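Local coordinates for hypothetical conserved protein (Geobacillus kaustophilus, PDB 2PCS), which is of unknown function but belongs to the CoxG family of the Bet v 1-like clan and probably binds a small ligand, at residues P86-A91 with S112-G117; Y46-Q51 with Y61-E66; G93-T98 with T105-T110. All coordinates share one frame; numbering follows the deposited sequence.

Interaction 1. Residues P86-A91 with S112-G117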
ATOM      1  N   PRO A  86     -19.117   4.156   0.715  1.00 63.36           N
ATOM      2  CA  PRO A  86     -18.695   5.528   1.083  1.00 62.55           C
ATOM      3  C   PRO A  86     -18.029   6.315  -0.011  1.00 62.26           C
ATOM      4  O   PRO A  86     -17.885   7.550   0.122  1.00 62.66           O
ATOM      5  CB  PRO A  86     -17.760   5.336   2.297  1.00 63.43           C
ATOM      6  CG  PRO A  86     -17.863   3.822   2.677  1.00 64.39           C
ATOM      7  CD  PRO A  86     -18.274   3.135   1.371  1.00 63.52           C
ATOM      8  N   GLY A  87     -17.662   5.670  -1.112  1.00 61.82           N
ATOM      9  CA  GLY A  87     -17.116   6.430  -2.245  1.00 62.10           C
ATOM     10  C   GLY A  87     -16.026   5.662  -2.973  1.00 62.51           C
ATOM     11  O   GLY A  87     -15.965   4.432  -2.923  1.00 62.59           O
ATOM     12  N   PHE A  88     -15.189   6.385  -3.699  1.00 62.19           N
ATOM     13  CA  PHE A  88     -14.189   5.742  -4.523  1.00 61.77           C
ATOM     14  C   PHE A  88     -12.783   6.449  -4.461  1.00 62.61           C
ATOM     15  O   PHE A  88     -12.641   7.654  -4.065  1.00 62.05           O
ATOM     16  CB  PHE A  88     -14.683   5.591  -5.981  1.00 61.07           C
ATOM     17  CG  PHE A  88     -14.800   6.888  -6.707  1.00 59.26           C
ATOM     18  CD1 PHE A  88     -15.935   7.665  -6.570  1.00 58.62           C
ATOM     19  CD2 PHE A  88     -13.756   7.358  -7.459  1.00 60.13           C
ATOM     20  CE1 PHE A  88     -16.073   8.852  -7.225  1.00 65.04           C
ATOM     21  CE2 PHE A  88     -13.860   8.586  -8.134  1.00 67.66           C
ATOM     22  CZ  PHE A  88     -15.038   9.339  -8.044  1.00 64.13           C
ATOM     23  N   VAL A  89     -11.801   5.672  -4.933  1.00 62.57           N
ATOM     24  CA  VAL A  89     -10.363   5.985  -4.955  1.00 63.75           C
ATOM     25  C   VAL A  89      -9.697   5.470  -6.259  1.00 63.56           C
ATOM     26  O   VAL A  89      -9.625   4.267  -6.505  1.00 62.53           O
ATOM     27  CB  VAL A  89      -9.613   5.268  -3.777  1.00 63.29           C
ATOM     28  CG1 VAL A  89      -8.150   5.630  -3.803  1.00 66.00           C
ATOM     29  CG2 VAL A  89     -10.187   5.677  -2.399  1.00 62.83           C
ATOM     30  N   ASN A  90      -9.206   6.380  -7.076  1.00 62.90           N
ATOM     31  CA  ASN A  90      -8.284   5.995  -8.126  1.00 64.06           C
ATOM     32  C   ASN A  90      -6.849   6.475  -7.793  1.00 64.31           C
ATOM     33  O   ASN A  90      -6.605   7.663  -7.616  1.00 64.17           O
ATOM     34  CB  ASN A  90      -8.763   6.582  -9.460  1.00 63.77           C
ATOM     35  CG  ASN A  90     -10.161   6.139  -9.795  1.00 65.00           C
ATOM     36  OD1 ASN A  90     -10.510   4.937  -9.618  1.00 64.62           O
ATOM     37  ND2 ASN A  90     -11.008   7.104 -10.212  1.00 59.63           N
ATOM     38  N   ALA A  91      -5.917   5.538  -7.722  1.00 64.82           N
ATOM     39  CA  ALA A  91      -4.572   5.846  -7.287  1.00 65.65           C
ATOM     40  C   ALA A  91      -3.443   5.198  -8.136  1.00 66.46           C
ATOM     41  O   ALA A  91      -3.571   4.100  -8.628  1.00 65.63           O
ATOM     42  CB  ALA A  91      -4.437   5.439  -5.822  1.00 65.69           C
ATOM     43  N   SER A 112      -0.438   9.083  -5.873  1.00 66.98           N
ATOM     44  CA  SER A 112      -1.308  10.090  -6.403  1.00 68.56           C
ATOM     45  C   SER A 112      -2.710   9.483  -6.468  1.00 68.48           C
ATOM     46  O   SER A 112      -2.908   8.443  -7.144  1.00 68.40           O
ATOM     47  CB  SER A 112      -0.767  10.456  -7.784  1.00 69.48           C
ATOM     48  OG  SER A 112      -1.087  11.780  -8.072  1.00 71.96           O
ATOM     49  N   ALA A 113      -3.663  10.088  -5.742  1.00 68.27           N
ATOM     50  CA  ALA A 113      -5.020   9.523  -5.605  1.00 68.88           C
ATOM     51  C   ALA A 113      -6.146  10.510  -5.821  1.00 70.41           C
ATOM     52  O   ALA A 113      -6.219  11.547  -5.171  1.00 70.45           O
ATOM     53  CB  ALA A 113      -5.224   8.837  -4.217  1.00 67.67           C
ATOM     54  N   GLU A 114      -7.078  10.125  -6.673  1.00 72.40           N
ATOM     55  CA  GLU A 114      -8.370  10.817  -6.807  1.00 74.43           C
ATOM     56  C   GLU A 114      -9.369  10.111  -5.878  1.00 72.22           C
ATOM     57  O   GLU A 114      -9.554   8.912  -5.980  1.00 72.38           O
ATOM     58  CB  GLU A 114      -8.800  10.813  -8.291  1.00 74.30           C
ATOM     59  CG  GLU A 114     -10.308  10.909  -8.544  1.00 79.31           C
ATOM     60  CD  GLU A 114     -10.714  10.520 -10.001  1.00 79.72           C
ATOM     61  OE1 GLU A 114     -10.294   9.441 -10.517  1.00 83.62           O
ATOM     62  OE2 GLU A 114     -11.471  11.312 -10.629  1.00 88.40           O
ATOM     63  N   VAL A 115      -9.926  10.844  -4.917  1.00 71.70           N
ATOM     64  CA  VAL A 115     -10.899  10.291  -3.955  1.00 71.01           C
ATOM     65  C   VAL A 115     -12.248  10.972  -4.164  1.00 70.89           C
ATOM     66  O   VAL A 115     -12.316  12.190  -4.238  1.00 70.34           O
ATOM     67  CB  VAL A 115     -10.453  10.463  -2.466  1.00 70.82           C
ATOM     68  CG1 VAL A 115     -11.357   9.649  -1.493  1.00 69.94           C
ATOM     69  CG2 VAL A 115      -8.999  10.060  -2.271  1.00 70.31           C
ATOM     70  N   GLY A 116     -13.319  10.186  -4.285  1.00 70.86           N
ATOM     71  CA  GLY A 116     -14.665  10.751  -4.548  1.00 68.55           C
ATOM     72  C   GLY A 116     -15.679  10.115  -3.617  1.00 69.19           C
ATOM     73  O   GLY A 116     -15.343   9.168  -2.875  1.00 68.02           O
ATOM     74  N   GLY A 117     -16.917  10.634  -3.667  1.00 69.76           N
ATOM     75  CA  GLY A 117     -18.040  10.166  -2.884  1.00 70.92           C
ATOM     76  C   GLY A 117     -18.150  10.892  -1.567  1.00 73.22           C
ATOM     77  O   GLY A 117     -17.451  11.876  -1.337  1.00 72.65           O
TER
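The ring of F88 lies over the backbone of G116, with the CA of that glycine 3.9 Å from the F88 ring centroid and 23° off the normal, a CH-pi contact displaced toward the rim. It gets there because CG of F88 sits between its own backbone N and carbonyl carbon (chi1 69°), which brings the ring over toward the partner strand. G116 has to lack a side chain for this: a CB would run into F88 CE1. At the ring edge F88 CE2 meets E114 CD at 4.1 Å, the ring and carboxylate planes turned steeply against each other. E114 reaches out from the backbone with CG anti to N (chi1 154°) and lies alongside N90, and the amide ND2 of N90 donates an almost straight hydrogen bond to E114 OE1; its 2.5 Å length is suspiciously short. The other amide atom, N90 OD1, accepts from N81 on the neighbouring strand. Segments 86-91 and 112-117 form the open end of the hairpin 87-99/104-116, part of the antiparallel sheet that in the helix-grip fold of Bet v 1-like proteins wraps round a long C-terminal helix. Where F88 pairs with G116, the backbone bond from G116 N to F88 O is short, at 2.6 Å. On the reverse face V89, A91, A113 and V115 line up: A91 CB meets A113 CB at 3.8 Å, and V89 CG2 faces V115 CG1 at 4.2 Å. A91 also lies about 4 Å from a bound, unidentified ligand. With an alanine in place of F88, the CA of G116 would probably lose its aromatic cover and the carboxylate of E114 its ring-edge neighbour. G87 CA approaches G116 O to 3.3 Å, at a backbone conformation that leaves no space for a CB.

Interaction 2. Residues Y46-Q51 with Y61-E66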
ATOM      1  N   TYR A  46      -4.912  -8.076  -9.011  1.00 76.77           N
ATOM      2  CA  TYR A  46      -5.689  -8.709  -7.960  1.00 76.37           C
ATOM      3  C   TYR A  46      -6.967  -7.941  -7.682  1.00 76.44           C
ATOM      4  O   TYR A  46      -7.105  -6.769  -8.053  1.00 75.33           O
ATOM      5  CB  TYR A  46      -4.879  -8.848  -6.669  1.00 76.00           C
ATOM      6  CG  TYR A  46      -3.550  -9.470  -6.923  1.00 76.08           C
ATOM      7  CD1 TYR A  46      -2.556  -8.754  -7.604  1.00 75.17           C
ATOM      8  CD2 TYR A  46      -3.284 -10.776  -6.527  1.00 75.04           C
ATOM      9  CE1 TYR A  46      -1.348  -9.313  -7.907  1.00 73.68           C
ATOM     10  CE2 TYR A  46      -2.043 -11.356  -6.810  1.00 76.55           C
ATOM     11  CZ  TYR A  46      -1.078 -10.605  -7.505  1.00 76.09           C
ATOM     12  OH  TYR A  46       0.170 -11.134  -7.808  1.00 76.48           O
ATOM     13  N   LYS A  47      -7.884  -8.651  -7.026  1.00 76.55           N
ATOM     14  CA  LYS A  47      -9.124  -8.118  -6.549  1.00 76.87           C
ATOM     15  C   LYS A  47      -9.044  -8.288  -5.040  1.00 77.30           C
ATOM     16  O   LYS A  47      -8.817  -9.382  -4.510  1.00 76.84           O
ATOM     17  CB  LYS A  47     -10.330  -8.855  -7.136  1.00 77.19           C
ATOM     18  CG  LYS A  47     -11.718  -8.281  -6.724  1.00 78.69           C
ATOM     19  CD  LYS A  47     -12.725  -8.458  -7.840  1.00 86.53           C
ATOM     20  CE  LYS A  47     -14.163  -8.709  -7.338  1.00 92.07           C
ATOM     21  NZ  LYS A  47     -15.128  -7.628  -7.753  1.00 94.16           N
ATOM     22  N   ALA A  48      -9.177  -7.166  -4.361  1.00 77.43           N
ATOM     23  CA  ALA A  48      -9.142  -7.164  -2.932  1.00 78.03           C
ATOM     24  C   ALA A  48     -10.550  -6.844  -2.397  1.00 78.22           C
ATOM     25  O   ALA A  48     -11.239  -5.944  -2.899  1.00 78.18           O
ATOM     26  CB  ALA A  48      -8.110  -6.173  -2.456  1.00 77.49           C
ATOM     27  N   ASP A  49     -10.980  -7.643  -1.420  1.00 79.27           N
ATOM     28  CA  ASP A  49     -12.220  -7.409  -0.666  1.00 80.28           C
ATOM     29  C   ASP A  49     -11.818  -6.714   0.650  1.00 79.10           C
ATOM     30  O   ASP A  49     -11.245  -7.348   1.534  1.00 78.91           O
ATOM     31  CB  ASP A  49     -12.944  -8.752  -0.421  1.00 81.14           C
ATOM     32  CG  ASP A  49     -14.056  -8.665   0.682  1.00 85.14           C
ATOM     33  OD1 ASP A  49     -14.770  -7.626   0.785  1.00 88.83           O
ATOM     34  OD2 ASP A  49     -14.227  -9.658   1.436  1.00 88.49           O
ATOM     35  N   LEU A  50     -12.060  -5.412   0.751  1.00 77.73           N
ATOM     36  CA  LEU A  50     -11.591  -4.653   1.933  1.00 77.43           C
ATOM     37  C   LEU A  50     -12.740  -4.295   2.879  1.00 77.49           C
ATOM     38  O   LEU A  50     -13.738  -3.688   2.476  1.00 76.93           O
ATOM     39  CB  LEU A  50     -10.826  -3.379   1.519  1.00 76.02           C
ATOM     40  CG  LEU A  50      -9.619  -3.592   0.609  1.00 76.00           C
ATOM     41  CD1 LEU A  50      -9.149  -2.307  -0.046  1.00 76.05           C
ATOM     42  CD2 LEU A  50      -8.496  -4.229   1.338  1.00 72.31           C
ATOM     43  N   GLN A  51     -12.608  -4.686   4.134  1.00 77.94           N
ATOM     44  CA  GLN A  51     -13.556  -4.230   5.140  1.00 79.90           C
ATOM     45  C   GLN A  51     -12.841  -3.335   6.124  1.00 78.21           C
ATOM     46  O   GLN A  51     -12.149  -3.779   7.010  1.00 79.10           O
ATOM     47  CB  GLN A  51     -14.307  -5.411   5.792  1.00 80.12           C
ATOM     48  CG  GLN A  51     -15.169  -6.139   4.746  1.00 83.02           C
ATOM     49  CD  GLN A  51     -15.834  -7.406   5.236  1.00 83.79           C
ATOM     50  OE1 GLN A  51     -16.077  -7.578   6.436  1.00 91.16           O
ATOM     51  NE2 GLN A  51     -16.159  -8.305   4.292  1.00 87.33           N
ATOM     52  N   TYR A  61     -15.237  -2.107   0.593  1.00 70.96           N
ATOM     53  CA  TYR A  61     -14.755  -1.590  -0.671  1.00 69.44           C
ATOM     54  C   TYR A  61     -14.241  -2.747  -1.419  1.00 69.39           C
ATOM     55  O   TYR A  61     -13.729  -3.658  -0.810  1.00 69.20           O
ATOM     56  CB  TYR A  61     -13.606  -0.611  -0.452  1.00 67.68           C
ATOM     57  CG  TYR A  61     -13.909   0.582   0.387  1.00 64.66           C
ATOM     58  CD1 TYR A  61     -14.212   1.772  -0.208  1.00 62.11           C
ATOM     59  CD2 TYR A  61     -13.891   0.510   1.795  1.00 64.67           C
ATOM     60  CE1 TYR A  61     -14.443   2.914   0.532  1.00 64.28           C
ATOM     61  CE2 TYR A  61     -14.145   1.653   2.574  1.00 64.59           C
ATOM     62  CZ  TYR A  61     -14.390   2.862   1.922  1.00 66.89           C
ATOM     63  OH  TYR A  61     -14.664   4.018   2.638  1.00 67.81           O
ATOM     64  N   ASP A  62     -14.393  -2.702  -2.731  1.00 70.79           N
ATOM     65  CA  ASP A  62     -13.672  -3.603  -3.636  1.00 73.00           C
ATOM     66  C   ASP A  62     -12.611  -2.800  -4.359  1.00 72.74           C
ATOM     67  O   ASP A  62     -12.853  -1.658  -4.739  1.00 71.98           O
ATOM     68  CB  ASP A  62     -14.619  -4.285  -4.626  1.00 73.96           C
ATOM     69  CG  ASP A  62     -15.538  -5.285  -3.927  1.00 80.39           C
ATOM     70  OD1 ASP A  62     -16.772  -5.154  -4.031  1.00 88.04           O
ATOM     71  OD2 ASP A  62     -15.034  -6.174  -3.203  1.00 87.67           O
ATOM     72  N   ALA A  63     -11.428  -3.401  -4.521  1.00 72.60           N
ATOM     73  CA  ALA A  63     -10.289  -2.704  -5.079  1.00 72.57           C
ATOM     74  C   ALA A  63      -9.684  -3.569  -6.123  1.00 72.35           C
ATOM     75  O   ALA A  63      -9.499  -4.744  -5.880  1.00 72.94           O
ATOM     76  CB  ALA A  63      -9.225  -2.418  -3.960  1.00 72.29           C
ATOM     77  N   ILE A  64      -9.382  -2.989  -7.281  1.00 72.74           N
ATOM     78  CA  ILE A  64      -8.497  -3.625  -8.247  1.00 73.18           C
ATOM     79  C   ILE A  64      -7.068  -3.074  -8.040  1.00 73.43           C
ATOM     80  O   ILE A  64      -6.840  -1.870  -8.066  1.00 73.07           O
ATOM     81  CB  ILE A  64      -8.933  -3.428  -9.747  1.00 73.24           C
ATOM     82  CG1 ILE A  64     -10.403  -3.854 -10.022  1.00 73.53           C
ATOM     83  CG2 ILE A  64      -8.004  -4.194 -10.660  1.00 72.26           C
ATOM     84  CD1 ILE A  64     -10.797  -5.205  -9.453  1.00 72.13           C
ATOM     85  N   ILE A  65      -6.122  -3.976  -7.829  1.00 73.45           N
ATOM     86  CA  ILE A  65      -4.724  -3.599  -7.619  1.00 73.39           C
ATOM     87  C   ILE A  65      -3.903  -4.259  -8.700  1.00 72.72           C
ATOM     88  O   ILE A  65      -3.843  -5.495  -8.724  1.00 71.84           O
ATOM     89  CB  ILE A  65      -4.214  -4.114  -6.233  1.00 73.80           C
ATOM     90  CG1 ILE A  65      -5.157  -3.672  -5.114  1.00 71.92           C
ATOM     91  CG2 ILE A  65      -2.784  -3.646  -5.960  1.00 73.66           C
ATOM     92  CD1 ILE A  65      -4.873  -4.359  -3.793  1.00 74.54           C
ATOM     93  N   GLU A  66      -3.310  -3.442  -9.586  1.00 72.07           N
ATOM     94  CA  GLU A  66      -2.361  -3.897 -10.613  1.00 72.29           C
ATOM     95  C   GLU A  66      -0.895  -3.494 -10.326  1.00 69.98           C
ATOM     96  O   GLU A  66      -0.594  -2.321 -10.186  1.00 67.73           O
ATOM     97  CB  GLU A  66      -2.751  -3.416 -12.007  1.00 72.02           C
ATOM     98  CG  GLU A  66      -2.014  -4.247 -13.088  1.00 76.76           C
ATOM     99  CD  GLU A  66      -2.249  -3.773 -14.526  1.00 77.80           C
ATOM    100  OE1 GLU A  66      -1.629  -4.362 -15.486  1.00 83.65           O
ATOM    101  OE2 GLU A  66      -3.040  -2.803 -14.690  1.00 85.31           O
TER
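L50 lays its CD1 methyl against A63 CB, 3.9 Å apart, and on the same face A48 CB meets I65 CD1, also at 3.9 Å. The two strands, 45-52 and 59-71, form an antiparallel beta hairpin in the sheet of this Bet v 1-like fold, with Y46, A48 and L50 paired to I65, A63 and Y61. L50 CG is anti to its carbonyl carbon (chi1 -57°), beside the backbone N, which carries the branch across toward A63. The small A48 and A63 face each other directly, and so the longer I65 and L50 can reach over them from the two neighbouring pairs. I65 also comes within about 4 Å of the bound unknown ligand, while L38 and L40 of strand 35-42 touch the Y46 side chain. The opposite face is polar in part: K47 CD passes I64 CD1 at a slant, and the carboxylates of D49 and D62 stand near each other, D49 OD1 lying 4.3 Å from D62 OD2. At the Y46 ring, I65 O sits in the ring plane, 3.7 Å from CD1 of Y46.

Interaction 3. Residues G93-T98 with T105-T110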
ATOM      1  N   GLY A  93       0.951   4.598  -7.578  1.00 66.80           N
ATOM      2  CA  GLY A  93       2.134   4.821  -6.783  1.00 64.86           C
ATOM      3  C   GLY A  93       3.335   4.228  -7.445  1.00 64.23           C
ATOM      4  O   GLY A  93       3.200   3.374  -8.331  1.00 64.02           O
ATOM      5  N   VAL A  94       4.508   4.677  -7.004  1.00 63.64           N
ATOM      6  CA  VAL A  94       5.797   4.155  -7.423  1.00 62.99           C
ATOM      7  C   VAL A  94       6.589   3.784  -6.174  1.00 63.79           C
ATOM      8  O   VAL A  94       6.667   4.551  -5.202  1.00 61.72           O
ATOM      9  CB  VAL A  94       6.598   5.211  -8.200  1.00 65.37           C
ATOM     10  CG1 VAL A  94       7.854   4.602  -8.773  1.00 63.84           C
ATOM     11  CG2 VAL A  94       5.749   5.891  -9.336  1.00 63.98           C
ATOM     12  N   ILE A  95       7.172   2.589  -6.189  1.00 63.76           N
ATOM     13  CA  ILE A  95       8.001   2.139  -5.107  1.00 63.40           C
ATOM     14  C   ILE A  95       9.448   1.821  -5.600  1.00 64.15           C
ATOM     15  O   ILE A  95       9.645   1.097  -6.585  1.00 62.60           O
ATOM     16  CB  ILE A  95       7.406   0.887  -4.469  1.00 63.74           C
ATOM     17  CG1 ILE A  95       6.075   1.185  -3.747  1.00 65.99           C
ATOM     18  CG2 ILE A  95       8.344   0.248  -3.507  1.00 61.71           C
ATOM     19  CD1 ILE A  95       4.923   1.158  -4.651  1.00 68.70           C
ATOM     20  N   ASP A  96      10.439   2.310  -4.851  1.00 63.97           N
ATOM     21  CA  ASP A  96      11.843   2.038  -5.136  1.00 65.26           C
ATOM     22  C   ASP A  96      12.508   1.504  -3.873  1.00 65.88           C
ATOM     23  O   ASP A  96      12.268   2.020  -2.755  1.00 65.49           O
ATOM     24  CB  ASP A  96      12.523   3.302  -5.635  1.00 64.69           C
ATOM     25  CG  ASP A  96      12.058   3.691  -7.046  1.00 69.88           C
ATOM     26  OD1 ASP A  96      12.325   2.928  -7.993  1.00 71.05           O
ATOM     27  OD2 ASP A  96      11.420   4.771  -7.231  1.00 77.23           O
ATOM     28  N   LEU A  97      13.270   0.421  -4.035  1.00 66.34           N
ATOM     29  CA  LEU A  97      14.062  -0.089  -2.936  1.00 68.05           C
ATOM     30  C   LEU A  97      15.545   0.323  -3.146  1.00 69.24           C
ATOM     31  O   LEU A  97      16.099   0.205  -4.281  1.00 68.94           O
ATOM     32  CB  LEU A  97      13.882  -1.598  -2.774  1.00 68.04           C
ATOM     33  CG  LEU A  97      12.490  -2.186  -2.501  1.00 68.55           C
ATOM     34  CD1 LEU A  97      12.554  -3.695  -2.321  1.00 64.95           C
ATOM     35  CD2 LEU A  97      11.949  -1.576  -1.246  1.00 69.73           C
ATOM     36  N   THR A  98      16.135   0.853  -2.078  1.00 69.44           N
ATOM     37  CA  THR A  98      17.526   1.299  -2.076  1.00 71.35           C
ATOM     38  C   THR A  98      18.296   0.705  -0.925  1.00 71.48           C
ATOM     39  O   THR A  98      17.916   0.895   0.217  1.00 71.45           O
ATOM     40  CB  THR A  98      17.593   2.791  -1.963  1.00 71.51           C
ATOM     41  OG1 THR A  98      17.090   3.322  -3.177  1.00 74.80           O
ATOM     42  CG2 THR A  98      18.985   3.266  -1.845  1.00 73.72           C
ATOM     43  N   THR A 105      17.554  -1.519   4.160  1.00 83.18           N
ATOM     44  CA  THR A 105      16.951  -1.069   2.909  1.00 78.39           C
ATOM     45  C   THR A 105      16.119   0.171   3.122  1.00 75.50           C
ATOM     46  O   THR A 105      15.346   0.267   4.047  1.00 74.48           O
ATOM     47  CB  THR A 105      16.104  -2.203   2.319  1.00 78.53           C
ATOM     48  OG1 THR A 105      16.983  -3.126   1.707  1.00 79.56           O
ATOM     49  CG2 THR A 105      15.076  -1.748   1.255  1.00 77.28           C
ATOM     50  N   GLN A 106      16.257   1.121   2.239  1.00 72.09           N
ATOM     51  CA  GLN A 106      15.346   2.214   2.250  1.00 70.19           C
ATOM     52  C   GLN A 106      14.285   2.028   1.137  1.00 68.99           C
ATOM     53  O   GLN A 106      14.602   1.988  -0.062  1.00 67.95           O
ATOM     54  CB  GLN A 106      16.125   3.491   2.049  1.00 69.70           C
ATOM     55  CG  GLN A 106      15.340   4.695   2.192  1.00 72.74           C
ATOM     56  CD  GLN A 106      15.917   5.828   1.372  1.00 79.11           C
ATOM     57  OE1 GLN A 106      16.193   5.684   0.165  1.00 80.76           O
ATOM     58  NE2 GLN A 106      16.077   6.985   2.013  1.00 82.63           N
ATOM     59  N   LEU A 107      13.029   1.960   1.564  1.00 66.80           N
ATOM     60  CA  LEU A 107      11.900   2.017   0.663  1.00 65.36           C
ATOM     61  C   LEU A 107      11.409   3.473   0.494  1.00 64.90           C
ATOM     62  O   LEU A 107      11.088   4.132   1.461  1.00 64.24           O
ATOM     63  CB  LEU A 107      10.783   1.107   1.187  1.00 65.00           C
ATOM     64  CG  LEU A 107       9.618   0.838   0.239  1.00 62.80           C
ATOM     65  CD1 LEU A 107       8.994  -0.462   0.580  1.00 61.69           C
ATOM     66  CD2 LEU A 107       8.621   1.988   0.253  1.00 60.55           C
ATOM     67  N   THR A 108      11.065   4.166  -0.674  1.00 20.00           N
ATOM     68  CA  THR A 108      10.482   5.469  -0.969  1.00 20.00           C
ATOM     69  C   THR A 108       9.251   5.334  -1.859  1.00 20.00           C
ATOM     70  O   THR A 108       9.113   4.321  -2.539  1.00 64.00           O
ATOM     71  CB  THR A 108      11.522   6.385  -1.641  1.00 20.00           C
ATOM     72  OG1 THR A 108      11.951   5.802  -2.876  1.00 20.00           O
ATOM     73  CG2 THR A 108      12.799   6.437  -0.816  1.00 20.00           C
ATOM     74  N   TYR A 109       8.528   6.038  -1.721  1.00 62.36           N
ATOM     75  CA  TYR A 109       7.315   5.913  -2.507  1.00 61.21           C
ATOM     76  C   TYR A 109       6.779   7.280  -2.807  1.00 62.04           C
ATOM     77  O   TYR A 109       7.084   8.272  -2.131  1.00 62.93           O
ATOM     78  CB  TYR A 109       6.248   5.012  -1.854  1.00 58.96           C
ATOM     79  CG  TYR A 109       5.712   5.593  -0.563  1.00 59.18           C
ATOM     80  CD1 TYR A 109       6.241   5.208   0.688  1.00 58.10           C
ATOM     81  CD2 TYR A 109       4.707   6.550  -0.579  1.00 53.96           C
ATOM     82  CE1 TYR A 109       5.805   5.831   1.858  1.00 54.31           C
ATOM     83  CE2 TYR A 109       4.243   7.123   0.557  1.00 51.74           C
ATOM     84  CZ  TYR A 109       4.770   6.746   1.779  1.00 57.42           C
ATOM     85  OH  TYR A 109       4.261   7.340   2.925  1.00 64.74           O
ATOM     86  N   THR A 110       5.895   7.281  -3.770  1.00 61.73           N
ATOM     87  CA  THR A 110       5.267   8.451  -4.259  1.00 62.62           C
ATOM     88  C   THR A 110       3.863   7.900  -4.574  1.00 62.65           C
ATOM     89  O   THR A 110       3.713   6.719  -4.962  1.00 61.68           O
ATOM     90  CB  THR A 110       6.082   8.828  -5.472  1.00 63.53           C
ATOM     91  OG1 THR A 110       6.632  10.146  -5.377  1.00 65.87           O
ATOM     92  CG2 THR A 110       5.429   8.531  -6.728  1.00 62.97           C
TER
HETATM   93  O   HOH W   1      14.670   3.999  -2.111  1.00 59.77           O
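The carbonyl oxygen of Q106 takes two hydrogen bonds, one from the backbone N of T98 across the strands at 2.8 Å and one from a water whose oxygen is 2.9 Å from Q106 O. The same water lies 2.7 Å from T98 OG1 and bonds only weakly to T108 OG1, so it links three polar groups along one face of the strand pair. T98 OG1 is turned to it with the hydroxyl anti to the carbonyl carbon and beside the backbone N (chi1 -69°). The T98 and Q106 side chains run alongside each other, T98 CB lying 3.9 Å from Q106 OE1. Further along, D96 pairs with T108, where D96 N to T108 O is a weak bond; the carboxylate of D96 turns to H75 with OD1. V94 and T110 also run side by side, and their CG2 methyls meet at 3.7 Å. The strands belong to the far part of the long hairpin 87-99/104-116, near its turn. Its other face looks into the core of the helix-grip fold. There L97 and L107 slant across each other, L97 CD2 lying 3.6 Å from L107 CD1, while I95 CG2 packs 4.0 Å from L107 CG. L107 thus fits between I95 and L97, and F139 of helix 124-148 and L22 of helix 15-22 touch it too. V15 and V18 of helix 15-22 touch L97. Y109 keeps its CB near V94 O, but its CG stands between backbone N and carbonyl carbon (chi1 65°), which leads the ring away from the first strand toward helix 124-148; its OH bonds H158 and H160 of the C-terminal hexahistidine tag.

From the N terminus, interaction 2 comes first: 46-51 and 61-66 close the short loop between strands 45-52 and 59-71. The chain then passes along strand 75-84 into the hairpin 87-99/104-116. Interaction 3 pairs 93-98 with 105-110 next to its turn, and interaction 1 pairs 86-91 with 112-117 at its open end, so the loop of interaction 3 falls within that of interaction 1; none cross. Interactions 1 and 3 use the same two strands, with centres about 22 Å apart. Interaction 2 lies in the same sheet, separated from them by strand 75-84, yet P86 packs on the Y61 side chain and ties interaction 1 to interaction 2.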